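Local coordinates for protein eukaryotic translation initiation factor 4 gamma 2 (Homo sapiens, PDB 4IUL) that probably acts in translation initiation as an eIF4G-like scaffold whose HEAT-repeat MIF4G domain interacts with the RNA helicase eIF4A, at residues L80-R83 with L84-A88; Q104-T107 with F108-L111. One frame throughout, in Å; residues are numbered along the deposited sequence.

Interaction 1. Residues L80-R83 with L84-A88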
# COMPACT_ATOMS: atom_id res chain seq x y z
N LEU A 80 -1.29 12.57 -0.00
CA LEU A 80 -1.83 13.23 1.19
C LEU A 80 -0.99 12.84 2.41
O LEU A 80 -0.69 13.67 3.27
CB LEU A 80 -3.29 12.81 1.39
CG LEU A 80 -4.07 13.49 2.50
CD1 LEU A 80 -4.16 15.00 2.25
CD2 LEU A 80 -5.47 12.88 2.55
N CYS A 81 -0.58 11.57 2.47
CA CYS A 81 0.25 11.10 3.57
C CYS A 81 1.62 11.78 3.55
O CYS A 81 2.18 12.10 4.61
CB CYS A 81 0.39 9.58 3.51
SG CYS A 81 -1.15 8.67 3.95
N LEU A 82 2.16 12.02 2.36
CA LEU A 82 3.46 12.68 2.23
C LEU A 82 3.45 14.08 2.83
O LEU A 82 4.35 14.45 3.58
CB LEU A 82 3.88 12.76 0.76
CG LEU A 82 5.14 13.60 0.45
CD1 LEU A 82 6.35 13.05 1.22
CD2 LEU A 82 5.40 13.57 -1.06
N ARG A 83 2.43 14.87 2.48
CA ARG A 83 2.30 16.23 2.99
C ARG A 83 2.23 16.26 4.51
O ARG A 83 2.90 17.06 5.17
CB ARG A 83 1.04 16.88 2.41
CG ARG A 83 0.92 16.78 0.89
CD ARG A 83 1.87 17.73 0.15
NE ARG A 83 1.37 19.11 0.17
CZ ARG A 83 1.56 19.97 1.16
NH1 ARG A 83 2.26 19.61 2.23
NH2 ARG A 83 1.02 21.18 1.10
N LEU A 84 1.41 15.37 5.08
CA LEU A 84 1.26 15.29 6.53
C LEU A 84 2.56 14.86 7.21
O LEU A 84 2.93 15.37 8.27
CB LEU A 84 0.13 14.32 6.90
CG LEU A 84 -1.28 14.79 6.51
CD1 LEU A 84 -2.30 13.70 6.77
CD2 LEU A 84 -1.62 16.04 7.30
N ALA A 85 3.27 13.92 6.58
CA ALA A 85 4.52 13.43 7.13
C ALA A 85 5.55 14.55 7.24
O ALA A 85 6.35 14.59 8.19
CB ALA A 85 5.08 12.30 6.27
N GLU A 86 5.54 15.45 6.27
CA GLU A 86 6.50 16.54 6.25
C GLU A 86 6.11 17.73 7.10
O GLU A 86 6.98 18.37 7.69
CB GLU A 86 6.75 17.00 4.80
CG GLU A 86 7.21 15.89 3.86
CD GLU A 86 7.61 16.38 2.47
OE1 GLU A 86 6.87 17.20 1.88
OE2 GLU A 86 8.66 15.94 1.96
N ASP A 87 4.82 18.02 7.20
CA ASP A 87 4.37 19.19 7.97
C ASP A 87 3.92 18.96 9.42
O ASP A 87 4.02 19.87 10.24
CB ASP A 87 3.29 19.94 7.19
CG ASP A 87 3.76 20.38 5.81
OD1 ASP A 87 4.99 20.46 5.60
OD2 ASP A 87 2.91 20.65 4.93
N ALA A 88 3.41 17.78 9.73
CA ALA A 88 2.95 17.51 11.09
C ALA A 88 4.08 17.56 12.12
O ALA A 88 5.15 16.99 11.91
CB ALA A 88 2.27 16.15 11.15

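Interaction 2. Residues Q104-T107 with F108-L111. With SO4 (sulfate ion), chain D.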
# COMPACT_ATOMS: atom_id res chain seq x y z
N GLN A 104 14.50 12.34 8.31
CA GLN A 104 13.51 12.72 9.31
C GLN A 104 12.70 11.55 9.86
O GLN A 104 12.29 10.65 9.13
CB GLN A 104 12.56 13.77 8.72
CG GLN A 104 11.52 14.30 9.69
CD GLN A 104 10.43 15.13 9.01
OE1 GLN A 104 9.74 14.64 8.11
NE2 GLN A 104 10.28 16.38 9.44
N SER A 105 12.49 11.58 11.17
CA SER A 105 11.72 10.56 11.86
C SER A 105 10.74 11.30 12.76
O SER A 105 11.15 12.11 13.59
CB SER A 105 12.64 9.68 12.70
OG SER A 105 11.92 8.60 13.28
N THR A 106 9.44 11.03 12.59
CA THR A 106 8.43 11.70 13.40
C THR A 106 7.27 10.79 13.80
O THR A 106 7.14 9.65 13.34
CB THR A 106 7.81 12.89 12.65
OG1 THR A 106 7.05 12.41 11.53
CG2 THR A 106 8.89 13.84 12.14
N THR A 107 6.42 11.32 14.68
CA THR A 107 5.25 10.63 15.19
C THR A 107 4.41 10.13 14.02
O THR A 107 4.11 8.93 13.93
CB THR A 107 4.40 11.59 16.07
OG1 THR A 107 5.21 12.07 17.15
CG2 THR A 107 3.18 10.88 16.63
N PHE A 108 4.03 11.03 13.12
CA PHE A 108 3.22 10.65 11.98
C PHE A 108 3.83 9.48 11.22
O PHE A 108 3.17 8.46 11.03
CB PHE A 108 3.02 11.81 11.01
CG PHE A 108 2.05 11.50 9.90
CD1 PHE A 108 0.68 11.55 10.12
CD2 PHE A 108 2.51 11.05 8.66
CE1 PHE A 108 -0.23 11.15 9.12
CE2 PHE A 108 1.62 10.65 7.66
CZ PHE A 108 0.25 10.70 7.89
N ARG A 109 5.08 9.64 10.80
CA ARG A 109 5.77 8.60 10.04
C ARG A 109 5.77 7.24 10.73
O ARG A 109 5.54 6.23 10.08
CB ARG A 109 7.22 9.01 9.74
CG ARG A 109 7.36 10.12 8.68
CD ARG A 109 8.82 10.47 8.44
NE ARG A 109 9.01 11.59 7.53
CZ ARG A 109 8.89 11.53 6.21
NH1 ARG A 109 8.59 10.38 5.62
NH2 ARG A 109 9.09 12.61 5.47
N ARG A 110 6.02 7.24 12.03
CA ARG A 110 6.06 6.03 12.83
C ARG A 110 4.70 5.32 12.93
O ARG A 110 4.62 4.10 12.78
CB ARG A 110 6.57 6.36 14.24
CG ARG A 110 6.32 5.29 15.30
CD ARG A 110 6.96 5.66 16.63
NE ARG A 110 6.25 6.72 17.36
CZ ARG A 110 5.11 6.55 18.02
NH1 ARG A 110 4.54 7.57 18.65
NH2 ARG A 110 4.54 5.35 18.05
N LEU A 111 3.64 6.07 13.17
CA LEU A 111 2.32 5.45 13.28
C LEU A 111 1.76 4.99 11.93
O LEU A 111 0.96 4.05 11.88
CB LEU A 111 1.33 6.42 13.96
CG LEU A 111 1.63 6.82 15.41
CD1 LEU A 111 0.67 7.93 15.85
CD2 LEU A 111 1.51 5.61 16.35
S SO4 D . 1.92 5.44 21.16
O1 SO4 D . 2.39 4.28 21.93
O2 SO4 D . 3.05 6.36 20.90
O3 SO4 D . 1.37 4.98 19.88
O4 SO4 D . 0.88 6.16 21.92

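Interaction 1. Residues L80-R83 with L84-A88
Residues 80-87 form the last turns of helix 74-87, in which the amides of Leu84, Ala85, Glu86 and Asp87 bond to the carbonyls of Leu80, Cys81, Leu82 and Arg83, the tightest pair being Ala85 N to Cys81 O at 2.9 Å. Ala88 is the first residue to leave the helical conformation. On one flank Arg83 and Asp87, one turn apart, run alongside each other in the same direction. Arg83 NH1 donates to Asp87 OD2 at 3.0 Å (N-H...O 150°), a salt bridge of a single short bond. The oxygen sits at the edge of the guanidinium, practically in its plane, but the carboxylate is turned 80° against it, and OD2 is approached from over the carboxylate. The Arg83 chain folds back to get there: CG stands beside the backbone N, and bends at chi2 and chi3 curl the guanidinium toward the C-terminal end of the helix. Putting an alanine here would probably leave the Asp87 carboxylate without its charged mate and free to turn. The next pair round the helix, Leu82 and Glu86, is looser: Leu82 CD1 lies 3.8 Å from Glu86 OE2, while Glu86 CG rests 3.2 Å from Leu82 O. Leu80, Cys81, Leu84 and Ala85 belong to the buried side. There Leu84 CG packs 3.5 Å from Leu80 O, and Leu84 reaches Leu46 of helix 38-48, Ile63 of helix 53-69 and Phe108 of helix 107-127. The stretch is thus amphipathic, with apolar residues facing neighbouring helices of the HEAT-repeat array and acidic Glu86 and Asp87 on the exposed surface. Because the helix dipole places partial negative charge at this end, the arginine probably offsets both that charge and the aspartate's.

Interaction 2. Residues Q104-T107 with F108-L111
Gln104 stands nearly perpendicular to Arg109, the glutamine reaching from the incoming loop to the guanidinium edge. Gln104 OE1 lies in the guanidinium plane and accepts from Arg109 NE at 3.2 Å (N-H...O 161°), with a weak second bond from NH2, so one oxygen faces two donors; the amide and guanidinium planes are 51° apart. The stem of Arg109 is stretched out straight as far as NE, which carries its head back along the loop. Its CD lies 3.5 Å from Gln104 O. Thr106, the N-cap of helix 107-127, stands alongside this stem. Its OG1, set between backbone N and carbonyl carbon at chi1 67°, accepts a weak but nearly straight capping bond from Arg109 N at 3.5 Å, and also lies 3.7 Å from Arg109 CG. The carbonyls of Thr106 and Thr107 then take the amides of Arg110 and Leu111. Thr107 and Leu111 run abreast, CG2 meeting CD1 at 4.0 Å, while Thr107 OG1 is turned away to bond Phe91 N and Asn90 OD1. Arg110 is bent at chi3, and Leu111 CG lies on one face of its guanidinium, displaced toward the rim. Arg110 NH1 donates to sulfate O2 at 3.0 Å, and NH2 adds a weak bond to the same oxygen. Asp92 forms a salt bridge with Arg110 NH1, and Lys53 and Lys57 also hydrogen-bond the sulfate, which is probably from the crystallisation liquor. Within this all-helical domain, the turn that starts helix 107-127 packs against two helices: Thr107, Phe108 and Leu111 lie on Leu56, Ile60 and Lys57 of helix 53-69, while Phe108 also turns to helix 74-87, against whose Ala85 and Glu86 the Arg109 side chain lies.

In the fold
Interactions 1 and 2 follow one another in the chain, the end of helix 74-87 and the start of helix 107-127, and their centres are about 10 Å apart. Phe108 of interaction 2 joins them: its CZ packs 3.8 Å from Leu84 CB, its CD2 3.5 Å from Ala85 CA, and its CE2 3.4 Å from Cys81 O. Gln104 OE1 lies 3.4 Å from Ala85 O, a packing approach of two acceptors, not a hydrogen bond. The connecting loop returns to the helix it left, and the buried sides of both contacts meet in one helix-helix seam. Interaction 2 meets the sulfate, through Arg110 and Leu111; the Arg83-Asp87 salt bridge is a separate polar pair.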